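Local atomic coordinates of Lin0012 protein (Listeria innocua, PDB entry 3K17), a protein that probably phosphorylates phosphomevalonate at the expense of ATP, a step of the mevalonate pathway to isopentenyl diphosphate. Residues Y38-N49 against T97-L107; F77-A85 against A123-M132. All coordinates share one frame; numbering follows the deposited sequence.

Interaction 1 (Y38-N49 against T97-L107); sequences YITLTLEDSERN and TPVKMVIETEL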
loop_
_atom_site.group_PDB
_atom_site.type_symbol
_atom_site.label_atom_id
_atom_site.label_comp_id
_atom_site.label_asym_id
_atom_site.label_seq_id
_atom_site.Cartn_x
_atom_site.Cartn_y
_atom_site.Cartn_z
ATOM N N TYR A 38 -9.323 -14.569 -38.830
ATOM C CA TYR A 38 -9.055 -13.176 -38.544
ATOM C C TYR A 38 -9.576 -12.510 -37.285
ATOM O O TYR A 38 -10.516 -12.962 -36.625
ATOM C CB TYR A 38 -9.577 -12.341 -39.722
ATOM C CG TYR A 38 -9.036 -12.759 -41.072
ATOM C CD1 TYR A 38 -7.964 -12.079 -41.649
ATOM C CD2 TYR A 38 -9.551 -13.876 -41.739
ATOM C CE1 TYR A 38 -7.412 -12.489 -42.840
ATOM C CE2 TYR A 38 -8.997 -14.307 -42.950
ATOM C CZ TYR A 38 -7.924 -13.601 -43.488
ATOM O OH TYR A 38 -7.347 -13.991 -44.670
ATOM N N ILE A 39 -8.925 -11.396 -36.990
ATOM C CA ILE A 39 -9.336 -10.511 -35.934
ATOM C C ILE A 39 -9.925 -9.424 -36.831
ATOM O O ILE A 39 -9.328 -9.080 -37.863
ATOM C CB ILE A 39 -8.132 -9.973 -35.128
ATOM C CG1 ILE A 39 -7.888 -10.899 -33.925
ATOM C CG2 ILE A 39 -8.395 -8.528 -34.696
ATOM C CD1 ILE A 39 -6.737 -10.509 -33.049
ATOM N N THR A 40 -11.106 -8.922 -36.485
ATOM C CA THR A 40 -11.747 -7.882 -37.285
ATOM C C THR A 40 -11.945 -6.629 -36.447
ATOM O O THR A 40 -12.565 -6.677 -35.387
ATOM C CB THR A 40 -13.125 -8.346 -37.804
ATOM O OG1 THR A 40 -12.959 -9.514 -38.611
ATOM C CG2 THR A 40 -13.783 -7.255 -38.642
ATOM N N LEU A 41 -11.405 -5.511 -36.914
ATOM C CA LEU A 41 -11.554 -4.249 -36.200
ATOM C C LEU A 41 -12.395 -3.301 -37.061
ATOM O O LEU A 41 -12.008 -2.958 -38.181
ATOM C CB LEU A 41 -10.172 -3.636 -35.908
ATOM C CG LEU A 41 -10.168 -2.467 -34.917
ATOM C CD1 LEU A 41 -8.771 -2.245 -34.377
ATOM C CD2 LEU A 41 -10.700 -1.199 -35.594
ATOM N N THR A 42 -13.555 -2.901 -36.542
ATOM C CA THR A 42 -14.443 -1.987 -37.257
ATOM C C THR A 42 -14.336 -0.605 -36.613
ATOM O O THR A 42 -14.548 -0.451 -35.404
ATOM C CB THR A 42 -15.898 -2.504 -37.216
ATOM O OG1 THR A 42 -15.943 -3.825 -37.773
ATOM C CG2 THR A 42 -16.823 -1.596 -38.025
ATOM N N LEU A 43 -13.982 0.393 -37.417
ATOM C CA LEU A 43 -13.808 1.758 -36.929
ATOM C C LEU A 43 -14.772 2.740 -37.570
ATOM O O LEU A 43 -15.065 2.654 -38.761
ATOM C CB LEU A 43 -12.367 2.224 -37.178
ATOM C CG LEU A 43 -11.994 3.684 -36.885
ATOM C CD1 LEU A 43 -10.496 3.788 -36.709
ATOM C CD2 LEU A 43 -12.463 4.609 -38.021
ATOM N N GLU A 44 -15.250 3.688 -36.776
ATOM C CA GLU A 44 -16.178 4.690 -37.273
ATOM C C GLU A 44 -16.044 5.947 -36.429
ATOM O O GLU A 44 -15.533 5.897 -35.311
ATOM C CB GLU A 44 -17.611 4.160 -37.186
ATOM C CG GLU A 44 -18.123 4.028 -35.766
ATOM C CD GLU A 44 -19.392 3.203 -35.667
ATOM O OE1 GLU A 44 -19.333 1.985 -35.936
ATOM O OE2 GLU A 44 -20.449 3.773 -35.316
ATOM N N ASP A 45 -16.494 7.076 -36.967
ATOM C CA ASP A 45 -16.437 8.329 -36.225
ATOM C C ASP A 45 -17.493 8.245 -35.142
ATOM O O ASP A 45 -18.509 7.580 -35.312
ATOM C CB ASP A 45 -16.748 9.523 -37.130
ATOM C CG ASP A 45 -15.749 9.678 -38.260
ATOM O OD1 ASP A 45 -14.529 9.727 -37.981
ATOM O OD2 ASP A 45 -16.187 9.762 -39.428
ATOM N N SER A 46 -17.246 8.920 -34.028
ATOM C CA SER A 46 -18.179 8.938 -32.912
ATOM C C SER A 46 -18.010 10.265 -32.183
ATOM O O SER A 46 -17.162 11.072 -32.554
ATOM C CB SER A 46 -17.889 7.773 -31.957
ATOM O OG SER A 46 -16.543 7.802 -31.511
ATOM N N GLU A 47 -18.817 10.481 -31.150
ATOM C CA GLU A 47 -18.757 11.711 -30.367
ATOM C C GLU A 47 -17.593 11.646 -29.386
ATOM O O GLU A 47 -16.972 12.661 -29.066
ATOM C CB GLU A 47 -20.067 11.909 -29.595
ATOM C CG GLU A 47 -21.314 12.011 -30.466
ATOM C CD GLU A 47 -21.256 13.181 -31.434
ATOM O OE1 GLU A 47 -20.843 14.282 -31.007
ATOM O OE2 GLU A 47 -21.633 13.005 -32.617
ATOM N N ARG A 48 -17.315 10.440 -28.904
ATOM C CA ARG A 48 -16.233 10.212 -27.960
ATOM C C ARG A 48 -15.521 8.907 -28.303
ATOM O O ARG A 48 -16.099 8.027 -28.944
ATOM C CB ARG A 48 -16.783 10.156 -26.529
ATOM C CG ARG A 48 -17.186 11.517 -25.976
ATOM C CD ARG A 48 -17.824 11.404 -24.599
ATOM N NE ARG A 48 -19.170 10.835 -24.665
ATOM C CZ ARG A 48 -20.231 11.482 -25.138
ATOM N NH1 ARG A 48 -20.106 12.723 -25.590
ATOM N NH2 ARG A 48 -21.420 10.891 -25.151
ATOM N N ASN A 49 -14.262 8.790 -27.893
ATOM C CA ASN A 49 -13.503 7.578 -28.171
ATOM C C ASN A 49 -14.150 6.371 -27.537
ATOM O O ASN A 49 -14.667 6.445 -26.430
ATOM C CB ASN A 49 -12.075 7.689 -27.650
ATOM C CG ASN A 49 -11.218 8.561 -28.517
ATOM O OD1 ASN A 49 -11.386 8.584 -29.735
ATOM N ND2 ASN A 49 -10.277 9.271 -27.904
ATOM N N THR A 97 -9.352 12.617 -33.984
ATOM C CA THR A 97 -10.764 12.909 -33.846
ATOM C C THR A 97 -11.372 11.679 -33.191
ATOM O O THR A 97 -10.849 10.575 -33.333
ATOM C CB THR A 97 -11.419 13.180 -35.213
ATOM O OG1 THR A 97 -11.180 12.074 -36.089
ATOM C CG2 THR A 97 -10.832 14.454 -35.831
ATOM N N PRO A 98 -12.475 11.853 -32.447
ATOM C CA PRO A 98 -13.124 10.724 -31.773
ATOM C C PRO A 98 -13.570 9.586 -32.679
ATOM O O PRO A 98 -14.217 9.809 -33.697
ATOM C CB PRO A 98 -14.289 11.384 -31.029
ATOM C CG PRO A 98 -14.574 12.623 -31.850
ATOM C CD PRO A 98 -13.188 13.113 -32.172
ATOM N N VAL A 99 -13.207 8.360 -32.307
ATOM C CA VAL A 99 -13.596 7.184 -33.080
ATOM C C VAL A 99 -14.017 6.013 -32.199
ATOM O O VAL A 99 -13.558 5.871 -31.060
ATOM C CB VAL A 99 -12.451 6.679 -33.997
ATOM C CG1 VAL A 99 -12.043 7.768 -34.978
ATOM C CG2 VAL A 99 -11.269 6.229 -33.158
ATOM N N LYS A 100 -14.897 5.178 -32.741
ATOM C CA LYS A 100 -15.366 3.988 -32.052
ATOM C C LYS A 100 -14.728 2.807 -32.767
ATOM O O LYS A 100 -14.794 2.714 -33.991
ATOM C CB LYS A 100 -16.887 3.881 -32.132
ATOM C CG LYS A 100 -17.447 2.523 -31.719
ATOM C CD LYS A 100 -18.973 2.509 -31.813
ATOM C CE LYS A 100 -19.526 1.114 -31.560
ATOM N NZ LYS A 100 -21.012 1.062 -31.585
HETATM N N MSE A 101 -14.090 1.925 -32.007
HETATM C CA MSE A 101 -13.434 0.753 -32.576
HETATM C C MSE A 101 -13.919 -0.509 -31.882
HETATM O O MSE A 101 -13.906 -0.595 -30.648
HETATM C CB MSE A 101 -11.913 0.864 -32.430
HETATM C CG MSE A 101 -11.269 1.959 -33.287
HETATM SE SE MSE A 101 -9.335 2.005 -33.077
HETATM C CE MSE A 101 -9.242 3.146 -31.514
ATOM N N VAL A 102 -14.341 -1.480 -32.683
ATOM C CA VAL A 102 -14.845 -2.747 -32.174
ATOM C C VAL A 102 -14.031 -3.906 -32.723
ATOM O O VAL A 102 -13.967 -4.110 -33.937
ATOM C CB VAL A 102 -16.320 -2.961 -32.575
ATOM C CG1 VAL A 102 -16.789 -4.341 -32.123
ATOM C CG2 VAL A 102 -17.190 -1.867 -31.959
ATOM N N ILE A 103 -13.410 -4.664 -31.826
ATOM C CA ILE A 103 -12.608 -5.805 -32.232
ATOM C C ILE A 103 -13.324 -7.126 -31.987
ATOM O O ILE A 103 -13.829 -7.377 -30.887
ATOM C CB ILE A 103 -11.259 -5.824 -31.485
ATOM C CG1 ILE A 103 -10.460 -4.564 -31.835
ATOM C CG2 ILE A 103 -10.478 -7.098 -31.840
ATOM C CD1 ILE A 103 -9.090 -4.483 -31.175
ATOM N N GLU A 104 -13.372 -7.960 -33.021
ATOM C CA GLU A 104 -13.989 -9.281 -32.940
ATOM C C GLU A 104 -12.887 -10.269 -33.294
ATOM O O GLU A 104 -11.901 -9.889 -33.923
ATOM C CB GLU A 104 -15.127 -9.421 -33.954
ATOM C CG GLU A 104 -16.289 -8.459 -33.770
ATOM C CD GLU A 104 -17.214 -8.446 -34.988
ATOM O OE1 GLU A 104 -16.785 -7.981 -36.075
ATOM O OE2 GLU A 104 -18.364 -8.914 -34.859
ATOM N N THR A 105 -13.058 -11.534 -32.923
ATOM C CA THR A 105 -12.034 -12.531 -33.227
ATOM C C THR A 105 -12.541 -13.892 -33.703
ATOM O O THR A 105 -13.636 -14.320 -33.345
ATOM C CB THR A 105 -11.136 -12.779 -32.001
ATOM O OG1 THR A 105 -10.191 -13.811 -32.302
ATOM C CG2 THR A 105 -11.987 -13.202 -30.793
ATOM N N GLU A 106 -11.714 -14.559 -34.509
ATOM C CA GLU A 106 -11.993 -15.895 -35.026
ATOM C C GLU A 106 -10.777 -16.730 -34.638
ATOM O O GLU A 106 -10.617 -17.864 -35.083
ATOM C CB GLU A 106 -12.102 -15.906 -36.560
ATOM C CG GLU A 106 -12.983 -14.832 -37.185
ATOM C CD GLU A 106 -13.051 -14.954 -38.720
ATOM O OE1 GLU A 106 -12.021 -15.285 -39.355
ATOM O OE2 GLU A 106 -14.134 -14.707 -39.287
ATOM N N LEU A 107 -9.907 -16.160 -33.812
ATOM C CA LEU A 107 -8.695 -16.869 -33.412
ATOM C C LEU A 107 -8.918 -17.737 -32.182
ATOM O O LEU A 107 -7.964 -18.170 -31.532
ATOM C CB LEU A 107 -7.559 -15.876 -33.159
ATOM C CG LEU A 107 -7.253 -14.913 -34.314
ATOM C CD1 LEU A 107 -5.943 -14.210 -34.048
ATOM C CD2 LEU A 107 -7.176 -15.688 -35.638
HETATM O O HOH W 1 -15.429 -5.520 -35.848
HETATM O O HOH W 2 -22.085 2.330 -33.782
HETATM O O HOH W 3 -9.377 9.107 -31.563
#

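Interaction 2 (F77-A85 against A123-M132); sequences FTAEAINIA and ATVAVINALM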
loop_
_atom_site.group_PDB
_atom_site.type_symbol
_atom_site.label_atom_id
_atom_site.label_comp_id
_atom_site.label_asym_id
_atom_site.label_seq_id
_atom_site.Cartn_x
_atom_site.Cartn_y
_atom_site.Cartn_z
ATOM N N PHE A 77 -2.526 -4.728 -24.482
ATOM C CA PHE A 77 -1.993 -4.734 -25.842
ATOM C C PHE A 77 -2.621 -3.685 -26.749
ATOM O O PHE A 77 -1.904 -2.951 -27.413
ATOM C CB PHE A 77 -2.119 -6.121 -26.489
ATOM C CG PHE A 77 -1.048 -7.087 -26.056
ATOM C CD1 PHE A 77 0.270 -6.922 -26.488
ATOM C CD2 PHE A 77 -1.350 -8.149 -25.211
ATOM C CE1 PHE A 77 1.281 -7.807 -26.081
ATOM C CE2 PHE A 77 -0.346 -9.041 -24.797
ATOM C CZ PHE A 77 0.974 -8.863 -25.237
ATOM N N THR A 78 -3.950 -3.610 -26.776
ATOM C CA THR A 78 -4.619 -2.646 -27.641
ATOM C C THR A 78 -4.481 -1.210 -27.160
ATOM O O THR A 78 -4.393 -0.282 -27.979
ATOM C CB THR A 78 -6.120 -3.000 -27.837
ATOM O OG1 THR A 78 -6.761 -3.133 -26.564
ATOM C CG2 THR A 78 -6.251 -4.311 -28.593
ATOM N N ALA A 79 -4.456 -1.011 -25.844
ATOM C CA ALA A 79 -4.306 0.339 -25.313
ATOM C C ALA A 79 -2.931 0.863 -25.698
ATOM O O ALA A 79 -2.781 2.026 -26.056
ATOM C CB ALA A 79 -4.452 0.347 -23.792
ATOM N N GLU A 80 -1.927 0.000 -25.618
ATOM C CA GLU A 80 -0.569 0.410 -25.955
ATOM C C GLU A 80 -0.465 0.785 -27.435
ATOM O O GLU A 80 0.198 1.756 -27.787
ATOM C CB GLU A 80 0.416 -0.716 -25.637
ATOM C CG GLU A 80 1.866 -0.368 -25.890
ATOM C CD GLU A 80 2.459 0.522 -24.813
ATOM O OE1 GLU A 80 1.771 0.781 -23.805
ATOM O OE2 GLU A 80 3.619 0.957 -24.970
ATOM N N ALA A 81 -1.112 0.001 -28.296
ATOM C CA ALA A 81 -1.089 0.272 -29.732
ATOM C C ALA A 81 -1.754 1.620 -30.007
ATOM O O ALA A 81 -1.283 2.393 -30.825
ATOM C CB ALA A 81 -1.801 -0.833 -30.484
ATOM N N ILE A 82 -2.851 1.898 -29.305
ATOM C CA ILE A 82 -3.562 3.162 -29.464
ATOM C C ILE A 82 -2.695 4.330 -28.981
ATOM O O ILE A 82 -2.648 5.393 -29.608
ATOM C CB ILE A 82 -4.898 3.141 -28.661
ATOM C CG1 ILE A 82 -5.901 2.229 -29.362
ATOM C CG2 ILE A 82 -5.457 4.553 -28.509
ATOM C CD1 ILE A 82 -7.171 1.974 -28.562
ATOM N N ASN A 83 -1.999 4.126 -27.867
ATOM C CA ASN A 83 -1.150 5.171 -27.306
ATOM C C ASN A 83 0.045 5.489 -28.208
ATOM O O ASN A 83 0.353 6.655 -28.463
ATOM C CB ASN A 83 -0.682 4.759 -25.902
ATOM C CG ASN A 83 -1.821 4.793 -24.877
ATOM O OD1 ASN A 83 -1.846 4.016 -23.907
ATOM N ND2 ASN A 83 -2.766 5.698 -25.088
ATOM N N ILE A 84 0.718 4.458 -28.701
ATOM C CA ILE A 84 1.858 4.693 -29.567
ATOM C C ILE A 84 1.404 5.290 -30.906
ATOM O O ILE A 84 2.085 6.141 -31.467
ATOM C CB ILE A 84 2.653 3.393 -29.815
ATOM C CG1 ILE A 84 3.996 3.722 -30.464
ATOM C CG2 ILE A 84 1.852 2.454 -30.709
ATOM C CD1 ILE A 84 4.890 2.510 -30.656
ATOM N N ALA A 85 0.250 4.862 -31.412
ATOM C CA ALA A 85 -0.240 5.400 -32.683
ATOM C C ALA A 85 -0.571 6.883 -32.496
ATOM O O ALA A 85 -0.289 7.721 -33.358
ATOM C CB ALA A 85 -1.467 4.642 -33.135
ATOM N N ALA A 123 -4.196 -8.367 -32.787
ATOM C CA ALA A 123 -4.967 -7.251 -32.257
ATOM C C ALA A 123 -4.149 -5.968 -32.381
ATOM O O ALA A 123 -4.660 -4.917 -32.785
ATOM C CB ALA A 123 -5.330 -7.514 -30.785
ATOM N N THR A 124 -2.877 -6.055 -32.017
ATOM C CA THR A 124 -1.991 -4.904 -32.104
ATOM C C THR A 124 -1.949 -4.379 -33.554
ATOM O O THR A 124 -2.107 -3.182 -33.809
ATOM C CB THR A 124 -0.568 -5.286 -31.663
ATOM O OG1 THR A 124 -0.597 -5.731 -30.303
ATOM C CG2 THR A 124 0.369 -4.089 -31.770
ATOM N N VAL A 125 -1.737 -5.288 -34.495
ATOM C CA VAL A 125 -1.665 -4.926 -35.914
ATOM C C VAL A 125 -2.986 -4.343 -36.420
ATOM O O VAL A 125 -2.984 -3.435 -37.251
ATOM C CB VAL A 125 -1.254 -6.159 -36.773
ATOM C CG1 VAL A 125 -1.428 -5.873 -38.268
ATOM C CG2 VAL A 125 0.210 -6.508 -36.488
ATOM N N ALA A 126 -4.112 -4.844 -35.912
ATOM C CA ALA A 126 -5.416 -4.342 -36.325
ATOM C C ALA A 126 -5.581 -2.882 -35.890
ATOM O O ALA A 126 -6.070 -2.043 -36.659
ATOM C CB ALA A 126 -6.540 -5.209 -35.729
ATOM N N VAL A 127 -5.169 -2.577 -34.661
ATOM C CA VAL A 127 -5.269 -1.215 -34.162
ATOM C C VAL A 127 -4.381 -0.270 -34.985
ATOM O O VAL A 127 -4.833 0.795 -35.423
ATOM C CB VAL A 127 -4.857 -1.141 -32.665
ATOM C CG1 VAL A 127 -4.684 0.321 -32.226
ATOM C CG2 VAL A 127 -5.928 -1.835 -31.803
ATOM N N ILE A 128 -3.129 -0.660 -35.203
ATOM C CA ILE A 128 -2.215 0.196 -35.959
ATOM C C ILE A 128 -2.754 0.432 -37.370
ATOM O O ILE A 128 -2.799 1.571 -37.839
ATOM C CB ILE A 128 -0.794 -0.418 -36.033
ATOM C CG1 ILE A 128 -0.191 -0.520 -34.619
ATOM C CG2 ILE A 128 0.105 0.427 -36.964
ATOM C CD1 ILE A 128 -0.100 0.798 -33.866
ATOM N N ASN A 129 -3.167 -0.636 -38.044
ATOM C CA ASN A 129 -3.702 -0.491 -39.392
ATOM C C ASN A 129 -4.954 0.356 -39.436
ATOM O O ASN A 129 -5.104 1.194 -40.328
ATOM C CB ASN A 129 -3.992 -1.845 -40.025
ATOM C CG ASN A 129 -2.818 -2.366 -40.816
ATOM O OD1 ASN A 129 -2.012 -1.590 -41.313
ATOM N ND2 ASN A 129 -2.725 -3.677 -40.956
ATOM N N ALA A 130 -5.853 0.144 -38.481
ATOM C CA ALA A 130 -7.090 0.915 -38.439
ATOM C C ALA A 130 -6.852 2.412 -38.230
ATOM O O ALA A 130 -7.477 3.233 -38.889
ATOM C CB ALA A 130 -8.009 0.379 -37.343
ATOM N N LEU A 131 -5.955 2.775 -37.320
ATOM C CA LEU A 131 -5.702 4.190 -37.055
ATOM C C LEU A 131 -4.878 4.858 -38.148
ATOM O O LEU A 131 -5.058 6.046 -38.421
ATOM C CB LEU A 131 -5.021 4.381 -35.690
ATOM C CG LEU A 131 -5.915 4.073 -34.471
ATOM C CD1 LEU A 131 -5.113 4.132 -33.184
ATOM C CD2 LEU A 131 -7.063 5.063 -34.426
HETATM N N MSE A 132 -3.964 4.114 -38.764
HETATM C CA MSE A 132 -3.167 4.690 -39.832
HETATM C C MSE A 132 -4.038 4.883 -41.073
HETATM O O MSE A 132 -3.963 5.920 -41.731
HETATM C CB MSE A 132 -1.962 3.810 -40.166
HETATM C CG MSE A 132 -0.890 3.767 -39.077
HETATM SE SE MSE A 132 -0.248 5.499 -38.486
HETATM C CE MSE A 132 -1.420 5.747 -36.944
HETATM O O HOH W 4 0.506 -3.936 -28.377
#

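Interaction 1 (Y38-N49 against T97-L107)
Thr40 with Glu104, Thr42 with Val102 and Glu44 with Lys100 form the hydrogen-bonded pairs of an antiparallel ladder, each exchanging two backbone bonds. The run continues at Ser46, whose N reaches Pro98 O from above the carbonyl plane.

Side-chain oxygens take over at both ends. Glu106 OE1 accepts from Tyr38 N at 2.8 Å, met on the anti side and 28° out of the carboxylate plane; the same oxygen lies at the edge of the Tyr38 ring, with the carboxylate turned 64° from the ring plane. The chain of Glu106 gets there because CG stands anti to its own carbonyl carbon (chi1 -48°), which lays it over the Tyr38 backbone. At the other end Asn49 OD1 takes Val99 N in the carbonyl plane (3.2 Å) and a proton from a water shared with Thr97 O, while ND2 is held by Trp62 O.

Strands 37-45 and 99-105 belong to the mixed sheet of the GHMP-kinase fold, and residue alternation gives this pair one largely apolar and one largely polar face. On the apolar face Leu41 CG meets Ile103 CG1 at 3.7 Å, Ile39 CG2 meets Ile103 CG2 at 3.8 Å, and CG of selenomethionine Met101 touches both Leu41 CD2 and Leu43 CD1, at 4.0 Å each.

Charged and hydrated groups occupy the face of Thr40, Thr42 and Glu44. Glu44 runs alongside the extended Lys100, CG to CB 3.8 Å; Glu44 OE2 and Lys100 NZ remain 4.6 Å apart, linked by a bridging water. Another water lies within hydrogen-bonding distance of Thr42 OG1, Val102 O and Glu104 OE1.

Interaction 2 (F77-A85 against A123-M132)
Val127 presses into the small surface that Ala81 offers on the neighbouring helix, and it buries more area than any other residue of 123-132 in this contact. Its CB already lies 3.8 Å from Ala81 CB. Beyond it the branches part. CG1, anti to the backbone N (chi1 168°), comes within 3.6 Å of Ala81 CB and 3.7 Å of Ile82 CG1; CG2 turns toward Thr78, at the start of 77-85, and touches Thr78 CG2 at 4.1 Å, the two side chains crossing at about a right angle.

One turn further along, Ala85 plays the part of Ala81. Leu131 CD1 meets its CB at 3.7 Å, and CE of selenomethionine Met132 reaches the same methyl because its chain bends at chi2 and chi3. Ile128 bridges the two alanines: its CD1 touches both CB atoms, lies 3.6 Å from Ala81 O and also brushes Ile84 CG2. With alanines at these positions the segment axes of 77-85 and 123-132 approach to 8.7 Å, running in the same general direction at 29°. Helix 119-135 lies on strands 7-18 and 37-45, with helix 76-91 packed beside it; Glu80, Asn83 and Ile84 of the latter also pack on His185, Tyr189 and Ala188 of a second subunit.

Polar groups gather at the amino-terminal end. A water donates to both Phe77 O and Thr124 OG1, and that hydroxyl also bonds to Ser120 O. The Phe77 ring meets the water at its edge and stacks with His152. Apart from this water bridge the contact is mostly made by methyl and methylene groups, so its cohesion probably rests chiefly on close fit and the burial of apolar surface, shape rather than bonding setting the alignment.

Interactions 1 and 2 belong to one core, their centres about 11 Å apart. Segment 123-132 joins them, packing on Ile39 and Leu41 of interaction 1 with one flank and on 77-85 with another: Ile39 CD1 comes to 3.3 Å from Ala123 N, Leu41 CD1 to 3.5 Å from Ala126 O, and Leu41 CD2 to 3.6 Å from Ala130 CB. The four segments alternate in sequence, with strand 99-105 falling between helices 76-91 and 119-135, so the two contacts cross along the chain. Helix 119-135 begins in the Gly-Leu-Gly-Ser-Ser sequence, which in relatives of the GHMP family binds ATP phosphates; interaction 2 thus probably packs behind the nucleotide site.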